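Local structure of acetyltransferase (Klebsiella pneumoniae, 5XUN) at residues T19-F31 against L94-Q106. The protein probably acetylates the amino group of glycyl-tRNA(Gly) using acetyl-CoA, acting as the toxin of a type II toxin-antitoxin pair. The protein carries 1 engineered substitution. Sequence-based numbering, arbitrary orientation.
With ACO (acetyl coenzyme *a), chain E.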
loop_
_atom_site.group_PDB
_atom_site.type_symbol
_atom_site.label_atom_id
_atom_site.label_comp_id
_atom_site.label_asym_id
_atom_site.label_seq_id
_atom_site.Cartn_x
_atom_site.Cartn_y
_atom_site.Cartn_z
ATOM N N THR B 19 10.652 24.794 14.882
ATOM C CA THR B 19 10.479 26.243 14.853
ATOM C C THR B 19 11.396 26.857 13.799
ATOM O O THR B 19 12.603 26.592 13.772
ATOM C CB THR B 19 10.754 26.853 16.230
ATOM O OG1 THR B 19 12.143 26.718 16.552
ATOM C CG2 THR B 19 9.913 26.169 17.302
ATOM N N GLY B 20 10.819 27.664 12.915
ATOM C CA GLY B 20 11.595 28.236 11.840
ATOM C C GLY B 20 11.722 27.373 10.605
ATOM O O GLY B 20 12.498 27.722 9.707
ATOM N N PHE B 21 11.007 26.250 10.531
ATOM C CA PHE B 21 11.101 25.398 9.355
ATOM C C PHE B 21 10.432 26.103 8.186
ATOM O O PHE B 21 9.289 26.556 8.297
ATOM C CB PHE B 21 10.444 24.033 9.601
ATOM C CG PHE B 21 10.487 23.108 8.399
ATOM C CD1 PHE B 21 9.504 23.164 7.419
ATOM C CD2 PHE B 21 11.516 22.191 8.251
ATOM C CE1 PHE B 21 9.549 22.323 6.310
ATOM C CE2 PHE B 21 11.567 21.350 7.150
ATOM C CZ PHE B 21 10.584 21.416 6.177
ATOM N N ASP B 22 11.131 26.167 7.055
ATOM C CA ASP B 22 10.607 26.834 5.868
ATOM C C ASP B 22 11.242 26.182 4.651
ATOM O O ASP B 22 12.435 26.362 4.403
ATOM C CB ASP B 22 10.901 28.335 5.889
ATOM C CG ASP B 22 10.384 29.051 4.646
ATOM O OD1 ASP B 22 9.594 28.449 3.885
ATOM O OD2 ASP B 22 10.777 30.214 4.421
ATOM N N CYS B 23 10.455 25.410 3.914
ATOM C CA CYS B 23 10.915 24.822 2.667
ATOM C C CYS B 23 10.695 25.744 1.476
ATOM O O CYS B 23 11.141 25.420 0.371
ATOM C CB CYS B 23 10.212 23.475 2.421
ATOM S SG CYS B 23 8.456 23.615 2.026
ATOM N N GLY B 24 10.029 26.878 1.676
ATOM C CA GLY B 24 9.737 27.810 0.609
ATOM C C GLY B 24 8.385 27.623 -0.034
ATOM O O GLY B 24 8.022 28.405 -0.922
ATOM N N GLU B 25 7.627 26.616 0.387
ATOM C CA GLU B 25 6.254 26.404 -0.055
ATOM C C GLU B 25 5.404 26.361 1.206
ATOM O O GLU B 25 5.569 25.465 2.041
ATOM C CB GLU B 25 6.123 25.121 -0.873
ATOM C CG GLU B 25 5.217 25.239 -2.091
ATOM C CD GLU B 25 5.903 25.907 -3.268
ATOM O OE1 GLU B 25 5.269 26.031 -4.336
ATOM O OE2 GLU B 25 7.081 26.301 -3.126
ATOM N N GLU B 26 4.538 27.357 1.374
ATOM C CA GLU B 26 3.866 27.506 2.659
ATOM C C GLU B 26 2.963 26.323 2.974
ATOM O O GLU B 26 2.808 25.960 4.145
ATOM C CB GLU B 26 3.070 28.810 2.696
ATOM C CG GLU B 26 2.789 29.293 4.114
ATOM C CD GLU B 26 4.051 29.404 4.974
ATOM O OE1 GLU B 26 5.149 29.639 4.419
ATOM O OE2 GLU B 26 3.945 29.247 6.213
ATOM N N ALA B 27 2.369 25.708 1.954
ATOM C CA ALA B 27 1.440 24.615 2.207
ATOM C C ALA B 27 2.128 23.472 2.939
ATOM O O ALA B 27 1.574 22.909 3.890
ATOM C CB ALA B 27 0.831 24.130 0.892
ATOM N N LEU B 28 3.353 23.141 2.532
ATOM C CA LEU B 28 4.100 22.065 3.162
ATOM C C LEU B 28 4.685 22.474 4.501
ATOM O O LEU B 28 4.930 21.602 5.345
ATOM C CB LEU B 28 5.205 21.585 2.223
ATOM C CG LEU B 28 4.650 21.117 0.867
ATOM C CD1 LEU B 28 5.716 20.450 0.013
ATOM C CD2 LEU B 28 3.446 20.206 1.041
ATOM N N ASN B 29 4.923 23.773 4.713
ATOM C CA ASN B 29 5.312 24.234 6.040
ATOM C C ASN B 29 4.138 24.136 6.996
ATOM O O ASN B 29 4.288 23.688 8.139
ATOM C CB ASN B 29 5.812 25.678 5.985
ATOM C CG ASN B 29 6.999 25.856 5.067
ATOM O OD1 ASN B 29 7.906 25.026 5.034
ATOM N ND2 ASN B 29 7.000 26.950 4.314
ATOM N N THR B 30 2.962 24.568 6.546
ATOM C CA THR B 30 1.772 24.450 7.371
ATOM C C THR B 30 1.445 22.983 7.643
ATOM O O THR B 30 1.055 22.621 8.761
ATOM C CB THR B 30 0.603 25.164 6.686
ATOM O OG1 THR B 30 0.893 26.563 6.588
ATOM C CG2 THR B 30 -0.675 24.989 7.470
ATOM N N PHE B 31 1.639 22.113 6.645
ATOM C CA PHE B 31 1.291 20.710 6.843
ATOM C C PHE B 31 2.165 20.085 7.919
ATOM O O PHE B 31 1.670 19.340 8.770
ATOM C CB PHE B 31 1.407 19.923 5.538
ATOM C CG PHE B 31 0.942 18.502 5.668
ATOM C CD1 PHE B 31 1.805 17.510 6.120
ATOM C CD2 PHE B 31 -0.363 18.163 5.372
ATOM C CE1 PHE B 31 1.369 16.196 6.261
ATOM C CE2 PHE B 31 -0.804 16.851 5.519
ATOM C CZ PHE B 31 0.069 15.870 5.959
ATOM N N LEU B 94 3.739 9.246 -2.867
ATOM C CA LEU B 94 4.543 10.210 -2.119
ATOM C C LEU B 94 3.690 11.462 -2.002
ATOM O O LEU B 94 3.599 12.254 -2.943
ATOM C CB LEU B 94 5.864 10.483 -2.831
ATOM C CG LEU B 94 6.820 11.518 -2.248
ATOM C CD1 LEU B 94 7.234 11.121 -0.855
ATOM C CD2 LEU B 94 8.053 11.659 -3.135
ATOM N N GLY B 95 3.010 11.608 -0.865
ATOM C CA GLY B 95 2.077 12.710 -0.716
ATOM C C GLY B 95 2.777 14.052 -0.648
ATOM O O GLY B 95 2.304 15.036 -1.219
ATOM N N ARG B 96 3.926 14.096 0.023
ATOM C CA ARG B 96 4.653 15.318 0.310
ATOM C C ARG B 96 6.121 14.992 0.500
ATOM O O ARG B 96 6.473 13.940 1.042
ATOM C CB ARG B 96 4.160 15.988 1.591
ATOM C CG ARG B 96 2.851 16.675 1.456
ATOM C CD ARG B 96 2.174 16.731 2.787
ATOM N NE ARG B 96 0.748 16.883 2.580
ATOM C CZ ARG B 96 -0.082 15.864 2.435
ATOM N NH1 ARG B 96 0.382 14.618 2.482
ATOM N NH2 ARG B 96 -1.369 16.092 2.246
ATOM N N LEU B 97 6.966 15.938 0.100
ATOM C CA LEU B 97 8.395 15.884 0.355
ATOM C C LEU B 97 8.888 17.320 0.447
ATOM O O LEU B 97 8.536 18.145 -0.400
ATOM C CB LEU B 97 9.130 15.132 -0.758
ATOM C CG LEU B 97 10.652 15.277 -0.713
ATOM C CD1 LEU B 97 11.205 14.288 0.271
ATOM C CD2 LEU B 97 11.284 15.093 -2.084
ATOM N N ALA B 98 9.674 17.625 1.476
ATOM C CA ALA B 98 10.128 18.992 1.679
ATOM C C ALA B 98 11.442 18.986 2.442
ATOM O O ALA B 98 11.633 18.185 3.359
ATOM C CB ALA B 98 9.085 19.829 2.435
ATOM N N ILE B 99 12.341 19.883 2.043
ATOM C CA ILE B 99 13.625 20.109 2.696
ATOM C C ILE B 99 13.669 21.563 3.146
ATOM O O ILE B 99 13.222 22.454 2.419
ATOM C CB ILE B 99 14.806 19.793 1.752
ATOM C CG1 ILE B 99 14.804 18.321 1.345
ATOM C CG2 ILE B 99 16.131 20.157 2.400
ATOM C CD1 ILE B 99 15.294 17.391 2.437
ATOM N N ASP B 100 14.189 21.804 4.347
ATOM C CA ASP B 100 14.292 23.173 4.839
ATOM C C ASP B 100 15.290 23.991 4.021
ATOM O O ASP B 100 16.338 23.485 3.607
ATOM C CB ASP B 100 14.695 23.189 6.311
ATOM C CG ASP B 100 14.766 24.600 6.868
ATOM O OD1 ASP B 100 13.689 25.210 7.060
ATOM O OD2 ASP B 100 15.887 25.097 7.110
ATOM N N LYS B 101 14.956 25.272 3.803
ATOM C CA LYS B 101 15.781 26.162 2.984
ATOM C C LYS B 101 17.232 26.181 3.444
ATOM O O LYS B 101 18.151 26.237 2.619
ATOM C CB LYS B 101 15.230 27.590 3.034
ATOM C CG LYS B 101 13.979 27.881 2.228
ATOM C CD LYS B 101 13.589 29.350 2.456
ATOM C CE LYS B 101 12.480 29.828 1.529
ATOM N NZ LYS B 101 12.965 30.076 0.139
ATOM N N SER B 102 17.459 26.125 4.759
ATOM C CA SER B 102 18.819 26.193 5.279
ATOM C C SER B 102 19.701 25.081 4.741
ATOM O O SER B 102 20.930 25.181 4.830
ATOM C CB SER B 102 18.816 26.122 6.807
ATOM O OG SER B 102 18.716 24.778 7.249
ATOM N N VAL B 103 19.111 24.007 4.224
ATOM C CA VAL B 103 19.908 22.848 3.858
ATOM C C VAL B 103 19.551 22.327 2.463
ATOM O O VAL B 103 19.992 21.245 2.063
ATOM C CB VAL B 103 19.774 21.774 4.966
ATOM C CG1 VAL B 103 18.521 20.936 4.822
ATOM C CG2 VAL B 103 21.006 20.913 5.056
ATOM N N GLN B 104 18.823 23.121 1.681
ATOM C CA GLN B 104 18.532 22.756 0.297
ATOM C C GLN B 104 19.763 22.883 -0.606
ATOM O O GLN B 104 20.761 23.526 -0.265
ATOM C CB GLN B 104 17.412 23.624 -0.269
ATOM C CG GLN B 104 16.083 23.397 0.398
ATOM C CD GLN B 104 14.979 24.185 -0.246
ATOM O OE1 GLN B 104 15.199 24.904 -1.220
ATOM N NE2 GLN B 104 13.778 24.075 0.307
ATOM N N GLY B 105 19.675 22.241 -1.775
ATOM C CA GLY B 105 20.719 22.283 -2.786
ATOM C C GLY B 105 21.968 21.484 -2.494
ATOM O O GLY B 105 23.010 21.741 -3.103
ATOM N N GLN B 106 21.909 20.499 -1.602
ATOM C CA GLN B 106 23.043 19.647 -1.270
ATOM C C GLN B 106 22.778 18.174 -1.536
ATOM O O GLN B 106 23.590 17.333 -1.132
ATOM C CB GLN B 106 23.420 19.808 0.197
ATOM C CG GLN B 106 23.773 21.200 0.610
ATOM C CD GLN B 106 23.909 21.286 2.097
ATOM O OE1 GLN B 106 24.261 20.325 2.779
ATOM N NE2 GLN B 106 23.593 22.448 2.618
HETATM N N1A ACO E . 24.074 14.838 -4.583
HETATM C C2A ACO E . 23.127 15.334 -5.407
HETATM N N3A ACO E . 22.963 16.646 -5.670
HETATM C C4A ACO E . 23.774 17.575 -5.098
HETATM C C5A ACO E . 24.834 17.105 -4.183
HETATM C C6A ACO E . 24.949 15.648 -3.945
HETATM N N6A ACO E . 25.903 15.156 -3.116
HETATM N N7A ACO E . 25.491 18.193 -3.751
HETATM C C8A ACO E . 24.901 19.261 -4.332
HETATM N N9A ACO E . 23.892 18.910 -5.148
HETATM C C1B ACO E . 23.053 19.889 -5.903
HETATM C C2B ACO E . 23.041 19.691 -7.413
HETATM O O2B ACO E . 23.915 20.631 -8.053
HETATM C C3B ACO E . 21.597 19.930 -7.816
HETATM O O3B ACO E . 21.431 21.288 -8.219
HETATM P P3B ACO E . 20.405 21.726 -9.385
HETATM O O7A ACO E . 21.164 21.470 -10.665
HETATM O O8A ACO E . 19.210 20.822 -9.191
HETATM O O9A ACO E . 20.131 23.183 -9.092
HETATM C C4B ACO E . 20.793 19.735 -6.538
HETATM O O4B ACO E . 21.702 19.792 -5.438
HETATM C C5B ACO E . 20.038 18.410 -6.472
HETATM O O5B ACO E . 18.831 18.622 -5.743
HETATM P P1A ACO E . 18.717 18.302 -4.167
HETATM O O1A ACO E . 19.735 19.122 -3.418
HETATM O O2A ACO E . 18.660 16.813 -3.945
HETATM O O3A ACO E . 17.253 18.889 -3.892
HETATM P P2A ACO E . 16.916 19.828 -2.634
HETATM O O4A ACO E . 17.675 19.360 -1.420
HETATM O O5A ACO E . 16.994 21.274 -3.060
HETATM O O6A ACO E . 15.368 19.429 -2.462
HETATM C CBP ACO E . 13.098 19.906 -2.947
HETATM C CCP ACO E . 14.470 19.654 -3.546
HETATM C CDP ACO E . 12.771 18.823 -1.928
HETATM C CEP ACO E . 12.054 19.923 -4.054
HETATM C CAP ACO E . 13.201 21.281 -2.299
HETATM O OAP ACO E . 13.436 22.242 -3.336
HETATM C C9P ACO E . 11.957 21.667 -1.558
HETATM O O9P ACO E . 11.771 21.317 -0.401
HETATM N N8P ACO E . 11.111 22.421 -2.244
HETATM C C7P ACO E . 10.034 23.148 -1.610
HETATM C C6P ACO E . 8.839 22.249 -1.325
HETATM C C5P ACO E . 8.584 21.389 -2.536
HETATM O O5P ACO E . 8.254 21.893 -3.599
HETATM N N4P ACO E . 8.752 20.081 -2.356
HETATM C C3P ACO E . 8.648 19.139 -3.452
HETATM C C2P ACO E . 7.207 18.872 -3.857
HETATM S S1P ACO E . 6.752 17.277 -3.263
HETATM C C ACO E . 5.507 17.017 -4.319
HETATM O O ACO E . 5.434 17.751 -5.286
HETATM C CH3 ACO E . 4.533 15.908 -4.040
HETATM O O HOH W 1 15.120 27.838 8.292
#
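In the acetyl-CoA site of this GNAT fold, the loop carrying Cys23 and the first turn of helix 26-34, with Leu28, pack on the end of strand 88-99 and the pyrophosphate loop that follows it. Along strand 88-99, Leu97 O accepts from cofactor N4P and Ile99 N gives a nearly straight bond to cofactor O9P (2.9 Å, 173°), pairing the pantetheine with the strand edge. Two hydrogen bonds tie the loops together: Asp22 N meets Asp100 OD1 almost head-on (2.7 Å), and Lys101 N returns a bond to Asp22 O (2.8 Å). The other Asp100 oxygen, OD2, accepts from Ser102 N, closing an Asx turn, and from Ser102 OG. Gln104, extended beyond CG, splits its amide NE2 between Ile99 O and, more bent, Cys23 O (3.0 Å). Beside cofactor C6P, Cys23 CB packs on Ala98 CB (3.8 Å), with Leu28 CD1 a little farther off, while Leu28 CD2 touches Arg96 CG. Phe31 CG stands anti to its backbone N (chi1 -175°), turning the ring toward Arg96; Leu45 of the same chain and Tyr86 of the second subunit also pack on Phe31. The Arg96 guanidinium lies flat over one ring face, planes 14° apart, with CZ 3.7 Å from the Phe31 centroid.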